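Side-chain contacts in deoxyribodipyrimidine photo-lyase (Oryza sativa Japonica Group, PDB 3UMV), which uses light and a bound FAD to split cyclobutane pyrimidine dimers in UV-damaged DNA, restoring the two pyrimidines: residues G91-L94 with R95-R99; A248-E251 with A252-S256; P286-F290 with G291-A295. All coordinates share one frame; numbering follows the deposited sequence. Where two conformers were deposited one is given.

Contact 1: residues G91-L94 with R95-R99; sequences GFLL and RGLRR
Leu93 and Leu97, one turn apart, lie side by side and point the same way, and the branch CD2 of Leu93 meets CD1 of Leu97 at 3.7 Å. Leu93 reaches forward because its CG stands opposite the backbone N (chi1 179°), and the same side chain touches a bound urea. This is the close-packed side of the turn, all of it buried. Beneath it run regular i to i+4 bonds: Leu97 N gives to Leu93 O at 2.9 Å with the donor in the carbonyl plane, and Arg98 N gives to Leu94 O at the same length. Gly96 N closes on Phe92 O at 3.0 Å, and here a beta carbon would lie tight against that oxygen. The root of Arg95 is packed just as closely: its backbone N bonds to Gly91 O at 2.9 Å, and its CG, set beside its own N (chi1 -58°), comes within 3.0 Å of the same oxygen.

The looser, partly exposed side belongs to the outer chains of the arginines. Beyond CG, Arg95 runs out extended, and NE forms a salt bridge with Glu238; Arg98, equally extended, pairs with Asp223. A leucine in place of Arg95 would probably leave Glu238 without this charged mate.

The turn belongs to helix 87-106, the crossover of the beta-alpha-beta unit between strands 70-75 and 111-114 in the photolyase alpha/beta domain. Leu94 and Arg95 pack on helix 222-231, whereas Phe92 and Leu93 face helix 285-290.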
ATOM      1  N   GLY A  91      12.804  -7.811   2.233  1.00 18.75           N
ATOM      2  CA  GLY A  91      13.311  -8.032   3.571  1.00 19.72           C
ATOM      3  C   GLY A  91      12.282  -7.609   4.602  1.00 20.18           C
ATOM      4  O   GLY A  91      12.052  -8.307   5.588  1.00 19.13           O
ATOM      5  N   PHE A  92      11.659  -6.464   4.362  1.00 15.92           N
ATOM      6  CA  PHE A  92      10.625  -5.932   5.253  1.00 14.47           C
ATOM      7  C   PHE A  92       9.412  -6.872   5.317  1.00 18.43           C
ATOM      8  O   PHE A  92       8.881  -7.155   6.397  1.00 15.74           O
ATOM      9  CB  PHE A  92      10.192  -4.540   4.781  1.00 14.37           C
ATOM     10  CG  PHE A  92       9.535  -3.695   5.853  1.00 16.64           C
ATOM     11  CD1 PHE A  92      10.304  -2.934   6.720  1.00 18.15           C
ATOM     12  CD2 PHE A  92       8.144  -3.649   5.976  1.00 14.82           C
ATOM     13  CE1 PHE A  92       9.712  -2.157   7.704  1.00 14.62           C
ATOM     14  CE2 PHE A  92       7.543  -2.872   6.938  1.00 13.15           C
ATOM     15  CZ  PHE A  92       8.322  -2.115   7.811  1.00 16.84           C
ATOM     16  N   LEU A  93       8.958  -7.342   4.158  1.00 17.84           N
ATOM     17  CA  LEU A  93       7.802  -8.225   4.113  1.00 16.36           C
ATOM     18  C   LEU A  93       8.119  -9.511   4.868  1.00 15.52           C
ATOM     19  O   LEU A  93       7.346  -9.944   5.720  1.00 18.34           O
ATOM     20  CB  LEU A  93       7.418  -8.549   2.662  1.00 15.14           C
ATOM     21  CG  LEU A  93       6.234  -9.502   2.449  1.00 19.18           C
ATOM     22  CD1 LEU A  93       5.664  -9.277   1.072  1.00 20.40           C
ATOM     23  CD2 LEU A  93       6.644 -10.957   2.631  1.00 21.63           C
ATOM     24  N   LEU A  94       9.254 -10.121   4.558  1.00 16.26           N
ATOM     25  CA  LEU A  94       9.558 -11.427   5.147  1.00 17.56           C
ATOM     26  C   LEU A  94       9.845 -11.365   6.643  1.00 19.20           C
ATOM     27  O   LEU A  94       9.449 -12.267   7.389  1.00 20.38           O
ATOM     28  CB  LEU A  94      10.699 -12.132   4.404  1.00 20.63           C
ATOM     29  CG  LEU A  94      10.321 -12.661   3.019  1.00 21.50           C
ATOM     30  CD1 LEU A  94      11.588 -13.021   2.260  1.00 21.73           C
ATOM     31  CD2 LEU A  94       9.379 -13.867   3.118  1.00 24.06           C
ATOM     32  N   ARG A  95      10.562 -10.336   7.090  1.00 15.25           N
ATOM     33  CA  ARG A  95      10.798 -10.205   8.523  1.00 17.99           C
ATOM     34  C   ARG A  95       9.476  -9.951   9.253  1.00 18.46           C
ATOM     35  O   ARG A  95       9.285 -10.421  10.368  1.00 21.07           O
ATOM     36  CB  ARG A  95      11.829  -9.106   8.816  1.00 21.51           C
ATOM     37  CG  ARG A  95      13.161  -9.354   8.128  1.00 24.08           C
ATOM     38  CD  ARG A  95      14.267  -8.443   8.646  1.00 27.80           C
ATOM     39  NE  ARG A  95      15.458  -8.552   7.809  1.00 29.58           N
ATOM     40  CZ  ARG A  95      16.372  -9.516   7.914  1.00 30.26           C
ATOM     41  NH1 ARG A  95      16.255 -10.465   8.835  1.00 29.49           N
ATOM     42  NH2 ARG A  95      17.411  -9.530   7.090  1.00 31.61           N
ATOM     43  N   GLY A  96       8.562  -9.228   8.607  1.00 14.78           N
ATOM     44  CA  GLY A  96       7.215  -9.057   9.147  1.00 15.44           C
ATOM     45  C   GLY A  96       6.433 -10.361   9.238  1.00 21.80           C
ATOM     46  O   GLY A  96       5.738 -10.622  10.231  1.00 20.64           O
ATOM     47  N   LEU A  97       6.556 -11.195   8.206  1.00 22.26           N
ATOM     48  CA  LEU A  97       5.856 -12.472   8.161  1.00 24.61           C
ATOM     49  C   LEU A  97       6.435 -13.470   9.158  1.00 20.62           C
ATOM     50  O   LEU A  97       5.715 -14.309   9.684  1.00 25.65           O
ATOM     51  CB  LEU A  97       5.890 -13.069   6.754  1.00 21.96           C
ATOM     52  CG  LEU A  97       4.849 -12.648   5.725  1.00 28.27           C
ATOM     53  CD1 LEU A  97       4.877 -13.639   4.565  1.00 26.24           C
ATOM     54  CD2 LEU A  97       3.471 -12.591   6.360  1.00 27.48           C
ATOM     55  N   ARG A  98       7.736 -13.367   9.423  1.00 18.99           N
ATOM     56  CA  ARG A  98       8.374 -14.205  10.436  1.00 19.19           C
ATOM     57  C   ARG A  98       7.736 -13.971  11.809  1.00 21.36           C
ATOM     58  O   ARG A  98       7.481 -14.919  12.555  1.00 22.96           O
ATOM     59  CB  ARG A  98       9.880 -13.922  10.483  1.00 20.12           C
ATOM     60  CG  ARG A  98      10.625 -14.615  11.598  1.00 24.64           C
ATOM     61  CD  ARG A  98      12.099 -14.269  11.518  1.00 25.73           C
ATOM     62  NE  ARG A  98      12.930 -15.324  12.067  1.00 26.88           N
ATOM     63  CZ  ARG A  98      14.235 -15.399  11.847  1.00 26.25           C
ATOM     64  NH1 ARG A  98      14.952 -16.392  12.365  1.00 31.33           N
ATOM     65  NH2 ARG A  98      14.812 -14.470  11.092  1.00 27.57           N
ATOM     66  N   ARG A  99       7.492 -12.703  12.129  0.50 19.28           N
ATOM     67  CA  ARG A  99       6.832 -12.319  13.373  0.50 18.06           C
ATOM     68  C   ARG A  99       5.398 -12.835  13.407  0.50 19.32           C
ATOM     69  O   ARG A  99       4.945 -13.394  14.408  0.50 19.29           O
ATOM     70  CB  ARG A  99       6.835 -10.794  13.526  0.50 16.88           C
ATOM     71  CG  ARG A  99       8.214 -10.177  13.738  0.50 18.70           C
ATOM     72  CD  ARG A  99       8.860 -10.710  15.007  0.50 24.36           C
ATOM     73  NE  ARG A  99       7.950 -10.609  16.144  0.50 30.70           N
ATOM     74  CZ  ARG A  99       7.899  -9.577  16.980  0.50 34.96           C
ATOM     75  NH1 ARG A  99       8.713  -8.545  16.818  0.50 35.98           N
ATOM     76  NH2 ARG A  99       7.029  -9.582  17.980  0.50 38.00           N
TER

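Contact 2: residues A248-E251 with A252-S256; sequences AAIE and ALLGS
The side chain of Glu251 runs forward over Gly255, and two waters link its carboxylate to Ser256. The carboxylate is carried past the helix end by CG standing opposite the backbone N (chi1 180°) and a bend at chi2 of 75°. Its OE2 accepts from one water, at 3.1 Å, that in turn accepts from Ser256 N; its OE1 accepts from a second water, at 2.7 Å, that is hydrogen-bonded to Ser256 OG. Each carboxylate oxygen is thus tied to a different group of the same serine, which should limit rotation of the carboxylate.

Among backbone bonds, Leu254 N lies nearly in line with the C=O of Ile250, 2.7 Å from its O. The next one, Gly255 N to Glu251 O at 2.8 Å, is more bent, with an N-H...O angle of 140° and the donor above the carbonyl plane.

Van der Waals contacts fill the rest. OE1 of Glu251 lies 3.5 Å from CA of Gly255, and a beta carbon at that position would clash with this oxygen. On the exposed side, Ile250 CG2 and Leu254 CD1 meet loosely at 4.2 Å as their side chains cross obliquely. Ala252 CB rests 3.4 Å from Ala249 O, while Leu253 packs outside the segments on Leu284, an FAD-binding residue, and on Ile293.

All this is a helix C-terminus: helix 246-254 ends where Gly255 leaves helical angles, and Gly255 O then accepts a bond from Thr262 OG1.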
ATOM      1  N   ALA A 248       5.507  -3.617  15.996  1.00 23.85           N
ATOM      2  CA  ALA A 248       6.183  -2.346  15.747  1.00 22.23           C
ATOM      3  C   ALA A 248       5.230  -1.308  15.158  1.00 21.63           C
ATOM      4  O   ALA A 248       5.405  -0.107  15.376  1.00 21.95           O
ATOM      5  CB  ALA A 248       7.385  -2.542  14.825  1.00 21.28           C
ATOM      6  N   ALA A 249       4.226  -1.772  14.410  1.00 20.60           N
ATOM      7  CA  ALA A 249       3.276  -0.861  13.761  1.00 15.90           C
ATOM      8  C   ALA A 249       2.387  -0.159  14.789  1.00 17.51           C
ATOM      9  O   ALA A 249       2.153   1.050  14.718  1.00 23.97           O
ATOM     10  CB  ALA A 249       2.408  -1.620  12.725  1.00 14.29           C
ATOM     11  N   ILE A 250       1.885  -0.928  15.741  1.00 21.82           N
ATOM     12  CA  ILE A 250       1.048  -0.364  16.792  1.00 23.66           C
ATOM     13  C   ILE A 250       1.862   0.592  17.645  1.00 26.30           C
ATOM     14  O   ILE A 250       1.358   1.634  18.058  1.00 23.50           O
ATOM     15  CB  ILE A 250       0.383  -1.466  17.631  1.00 28.33           C
ATOM     16  CG1 ILE A 250      -0.524  -2.304  16.732  1.00 34.81           C
ATOM     17  CG2 ILE A 250      -0.411  -0.862  18.787  1.00 30.56           C
ATOM     18  CD1 ILE A 250      -0.851  -3.670  17.292  1.00 41.62           C
ATOM     19  N   GLU A 251       3.126   0.251  17.888  1.00 21.60           N
ATOM     20  CA  GLU A 251       4.022   1.147  18.619  1.00 24.51           C
ATOM     21  C   GLU A 251       4.212   2.480  17.880  1.00 26.41           C
ATOM     22  O   GLU A 251       4.273   3.536  18.513  1.00 27.62           O
ATOM     23  CB  GLU A 251       5.367   0.462  18.894  1.00 29.25           C
ATOM     24  CG  GLU A 251       6.384   1.316  19.654  1.00 38.03           C
ATOM     25  CD  GLU A 251       6.065   1.451  21.138  1.00 48.35           C
ATOM     26  OE1 GLU A 251       6.632   2.363  21.782  1.00 51.61           O
ATOM     27  OE2 GLU A 251       5.256   0.648  21.660  1.00 50.70           O
ATOM     28  N   ALA A 252       4.293   2.432  16.545  1.00 21.84           N
ATOM     29  CA  ALA A 252       4.435   3.649  15.740  1.00 21.39           C
ATOM     30  C   ALA A 252       3.184   4.519  15.833  1.00 24.36           C
ATOM     31  O   ALA A 252       3.259   5.750  15.827  1.00 27.68           O
ATOM     32  CB  ALA A 252       4.719   3.303  14.280  1.00 16.41           C
ATOM     33  N   LEU A 253       2.030   3.873  15.903  1.00 21.29           N
ATOM     34  CA  LEU A 253       0.768   4.585  16.046  1.00 17.57           C
ATOM     35  C   LEU A 253       0.542   5.086  17.472  1.00 21.06           C
ATOM     36  O   LEU A 253       0.222   6.255  17.663  1.00 23.57           O
ATOM     37  CB  LEU A 253      -0.405   3.693  15.631  1.00 17.14           C
ATOM     38  CG  LEU A 253      -1.789   4.346  15.694  1.00 20.28           C
ATOM     39  CD1 LEU A 253      -1.956   5.346  14.566  1.00 18.33           C
ATOM     40  CD2 LEU A 253      -2.898   3.299  15.655  1.00 18.76           C
ATOM     41  N   LEU A 254       0.724   4.206  18.459  1.00 22.85           N
ATOM     42  CA  LEU A 254       0.214   4.439  19.824  1.00 25.14           C
ATOM     43  C   LEU A 254       1.248   4.379  20.945  1.00 26.51           C
ATOM     44  O   LEU A 254       0.898   4.544  22.114  1.00 32.01           O
ATOM     45  CB  LEU A 254      -0.885   3.426  20.164  1.00 28.14           C
ATOM     46  CG  LEU A 254      -2.208   3.401  19.405  1.00 32.47           C
ATOM     47  CD1 LEU A 254      -3.044   2.222  19.866  1.00 34.70           C
ATOM     48  CD2 LEU A 254      -2.960   4.705  19.586  1.00 36.17           C
ATOM     49  N   GLY A 255       2.507   4.129  20.609  1.00 27.79           N
ATOM     50  CA  GLY A 255       3.540   3.973  21.617  1.00 27.53           C
ATOM     51  C   GLY A 255       3.620   5.146  22.578  1.00 30.07           C
ATOM     52  O   GLY A 255       3.517   6.296  22.174  1.00 30.00           O
ATOM     53  N   SER A 256       3.816   4.857  23.858  1.00 37.82           N
ATOM     54  CA  SER A 256       3.840   5.910  24.864  1.00 44.38           C
ATOM     55  C   SER A 256       4.999   6.876  24.652  1.00 47.24           C
ATOM     56  O   SER A 256       4.862   8.078  24.868  1.00 48.21           O
ATOM     57  CB  SER A 256       3.902   5.310  26.272  1.00 48.67           C
ATOM     58  OG  SER A 256       5.100   4.579  26.460  1.00 50.39           O
TER
HETATM   59  O   HOH W   1       4.128   2.074  24.190  1.00 53.06           O
HETATM   60  O   HOH W   2       6.514   3.428  24.309  1.00 71.34           O

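Contact 3: residues P286-F290 with G291-A295; sequences PYLHF and GHISA
Tyr287 O receives His292 N at 2.8 Å while Gly291, at positive phi (66°), turns the chain out of the helix in a Schellman motif; a second, weak bond runs from Gly291 N to Leu288 O. A beta carbon at Gly291 would clash with Phe290 O, and the backbone angle is one that a residue without a side chain adopts most easily.

The reversal lays the imidazole of His292 across Phe290. CB of Phe290 sits over one face of the His292 ring, a CH-pi contact of 3.7 Å to the centroid, only 18° off the normal. The two rings are nearly parallel but slid apart, with 5.7 Å between centroids, so they barely overlap. Against the tyrosine the meeting is at the edges: CD2 of Tyr287 and CD2 of His292 approach to 3.8 Å, the side chains crossing at about a right angle. ND1 of His292 makes a weak bond to Gln48 O.

On the other flank Leu288 CD2 wedges against Ile293, 3.6 Å from its CG2, and also touches Ala295 CB. Ile293 puts CG1 opposite its backbone N (chi1 -165°), which leaves CG2 between N and the carbonyl carbon and turned to Leu288 and to CB of Tyr287. One water bridges the main chain, donating to Leu288 O at 2.9 Å and to Ile293 O at 2.7 Å.

Leu288 also touches the FAD and Leu320 of helix 310-333. Ser294 is the N-cap of helix 295-305, its OG accepting from Arg297 N. Tyr287, bonded through OH to Glu243 O, packs on helix 246-254, and Phe290 lies against helix 87-106.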
ATOM      1  N   PRO A 286       4.694   2.571   5.637  1.00 15.92           N
ATOM      2  CA  PRO A 286       5.310   1.250   5.431  1.00 15.90           C
ATOM      3  C   PRO A 286       4.403   0.138   5.961  1.00 15.79           C
ATOM      4  O   PRO A 286       4.109  -0.849   5.286  1.00 17.94           O
ATOM      5  CB  PRO A 286       6.599   1.327   6.249  1.00 21.25           C
ATOM      6  CG  PRO A 286       6.887   2.799   6.382  1.00 23.46           C
ATOM      7  CD  PRO A 286       5.557   3.487   6.413  1.00 20.01           C
ATOM      8  N   TYR A 287       3.921   0.336   7.183  1.00 15.14           N
ATOM      9  CA  TYR A 287       3.017  -0.601   7.830  1.00 13.73           C
ATOM     10  C   TYR A 287       1.672  -0.762   7.110  1.00 18.40           C
ATOM     11  O   TYR A 287       1.173  -1.870   6.961  1.00 19.23           O
ATOM     12  CB  TYR A 287       2.807  -0.155   9.272  1.00 15.83           C
ATOM     13  CG  TYR A 287       4.107  -0.068  10.044  1.00 15.33           C
ATOM     14  CD1 TYR A 287       4.584   1.154  10.528  1.00 15.65           C
ATOM     15  CD2 TYR A 287       4.839  -1.210  10.328  1.00 17.07           C
ATOM     16  CE1 TYR A 287       5.785   1.225  11.241  1.00 15.81           C
ATOM     17  CE2 TYR A 287       6.026  -1.144  11.037  1.00 15.44           C
ATOM     18  CZ  TYR A 287       6.486   0.064  11.505  1.00 16.77           C
ATOM     19  OH  TYR A 287       7.663   0.101  12.217  1.00 23.74           O
ATOM     20  N   LEU A 288       1.102   0.340   6.644  1.00 15.23           N
ATOM     21  CA  LEU A 288      -0.177   0.299   5.951  1.00 14.40           C
ATOM     22  C   LEU A 288      -0.023  -0.411   4.614  1.00 15.82           C
ATOM     23  O   LEU A 288      -0.895  -1.191   4.214  1.00 18.72           O
ATOM     24  CB  LEU A 288      -0.708   1.727   5.737  1.00 15.55           C
ATOM     25  CG  LEU A 288      -1.186   2.437   7.010  1.00 16.90           C
ATOM     26  CD1 LEU A 288      -1.557   3.875   6.691  1.00 15.20           C
ATOM     27  CD2 LEU A 288      -2.351   1.721   7.650  1.00 14.58           C
ATOM     28  N   HIS A 289       1.094  -0.167   3.925  1.00 11.79           N
ATOM     29  CA  HIS A 289       1.298  -0.841   2.654  1.00 11.39           C
ATOM     30  C   HIS A 289       1.274  -2.372   2.747  1.00 15.24           C
ATOM     31  O   HIS A 289       0.650  -3.049   1.922  1.00 14.33           O
ATOM     32  CB  HIS A 289       2.602  -0.434   1.980  1.00 14.78           C
ATOM     33  CG  HIS A 289       2.865  -1.231   0.753  1.00 14.95           C
ATOM     34  ND1 HIS A 289       3.716  -2.316   0.734  1.00 16.42           N
ATOM     35  CD2 HIS A 289       2.295  -1.178  -0.471  1.00 11.04           C
ATOM     36  CE1 HIS A 289       3.691  -2.869  -0.467  1.00 12.21           C
ATOM     37  NE2 HIS A 289       2.838  -2.192  -1.216  1.00 18.55           N
ATOM     38  N   PHE A 290       1.969  -2.906   3.743  1.00 11.92           N
ATOM     39  CA  PHE A 290       2.073  -4.342   3.917  1.00 10.32           C
ATOM     40  C   PHE A 290       0.914  -4.867   4.762  1.00 14.84           C
ATOM     41  O   PHE A 290       0.811  -6.061   5.005  1.00 15.53           O
ATOM     42  CB  PHE A 290       3.418  -4.696   4.555  1.00 15.08           C
ATOM     43  CG  PHE A 290       4.588  -4.490   3.640  1.00 14.90           C
ATOM     44  CD1 PHE A 290       4.832  -5.378   2.606  1.00 16.55           C
ATOM     45  CD2 PHE A 290       5.439  -3.403   3.804  1.00 19.12           C
ATOM     46  CE1 PHE A 290       5.911  -5.194   1.752  1.00 16.72           C
ATOM     47  CE2 PHE A 290       6.521  -3.212   2.956  1.00 17.76           C
ATOM     48  CZ  PHE A 290       6.764  -4.114   1.932  1.00 13.10           C
ATOM     49  N   GLY A 291       0.034  -3.972   5.192  1.00 16.21           N
ATOM     50  CA  GLY A 291      -1.077  -4.371   6.040  1.00 15.66           C
ATOM     51  C   GLY A 291      -0.662  -4.863   7.417  1.00 13.63           C
ATOM     52  O   GLY A 291      -1.406  -5.632   8.048  1.00 14.87           O
ATOM     53  N   HIS A 292       0.493  -4.417   7.911  1.00 15.49           N
ATOM     54  CA  HIS A 292       0.911  -4.747   9.282  1.00 16.26           C
ATOM     55  C   HIS A 292      -0.016  -4.098  10.300  1.00 15.22           C
ATOM     56  O   HIS A 292      -0.126  -4.549  11.453  1.00 17.95           O
ATOM     57  CB  HIS A 292       2.327  -4.259   9.577  1.00 18.51           C
ATOM     58  CG  HIS A 292       3.389  -4.923   8.766  1.00 17.78           C
ATOM     59  ND1 HIS A 292       3.220  -6.149   8.156  1.00 18.56           N
ATOM     60  CD2 HIS A 292       4.654  -4.534   8.486  1.00 18.47           C
ATOM     61  CE1 HIS A 292       4.322  -6.465   7.506  1.00  9.84           C
ATOM     62  NE2 HIS A 292       5.217  -5.514   7.710  1.00 21.07           N
ATOM     63  N   ILE A 293      -0.672  -3.029   9.875  1.00 14.21           N
ATOM     64  CA  ILE A 293      -1.648  -2.367  10.719  1.00 18.29           C
ATOM     65  C   ILE A 293      -2.831  -2.000   9.858  1.00 12.35           C
ATOM     66  O   ILE A 293      -2.684  -1.631   8.688  1.00 14.87           O
ATOM     67  CB  ILE A 293      -1.079  -1.111  11.431  1.00 16.29           C
ATOM     68  CG1 ILE A 293      -2.004  -0.686  12.572  1.00 16.63           C
ATOM     69  CG2 ILE A 293      -0.861   0.020  10.438  1.00 14.96           C
ATOM     70  CD1 ILE A 293      -1.376   0.343  13.498  1.00 18.46           C
ATOM     71  N   SER A 294      -4.016  -2.153  10.431  1.00 12.72           N
ATOM     72  CA  SER A 294      -5.260  -1.847   9.740  1.00 12.57           C
ATOM     73  C   SER A 294      -5.446  -0.327   9.634  1.00 13.21           C
ATOM     74  O   SER A 294      -5.267   0.391  10.619  1.00 14.18           O
ATOM     75  CB  SER A 294      -6.411  -2.462  10.549  1.00 14.17           C
ATOM     76  OG  SER A 294      -7.646  -1.839  10.248  1.00 17.26           O
ATOM     77  N   ALA A 295      -5.807   0.179   8.458  1.00 15.95           N
ATOM     78  CA  ALA A 295      -6.091   1.614   8.336  1.00 17.65           C
ATOM     79  C   ALA A 295      -7.301   1.990   9.193  1.00 18.94           C
ATOM     80  O   ALA A 295      -7.357   3.093   9.728  1.00 15.90           O
ATOM     81  CB  ALA A 295      -6.339   2.005   6.902  1.00 16.34           C
TER
HETATM   82  O   HOH W   3      -3.130  -1.709   5.993  1.00 18.86           O

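How the contacts relate
From the N terminus the three contacts follow in series, none nesting in or crossing another, and each closes only a local turn. Contact 1 lies within helix 87-106 of the alpha/beta domain, contact 2 at the end of helix 246-254, and contact 3 at the turn from helix 285-290 to helix 295-305. Contact 3 stands between the others: Phe92 meets Phe290 and His292 on one side, with Phe92 CD2 3.5 Å from Phe290 CE2, while Ala249 and Ala252 press on Tyr287 from contact 2. Contacts 1 and 2 do not touch. Thus 286-295 links helix 87-106 of the alpha/beta domain to helix 246-254, while its Leu288 touches the FAD.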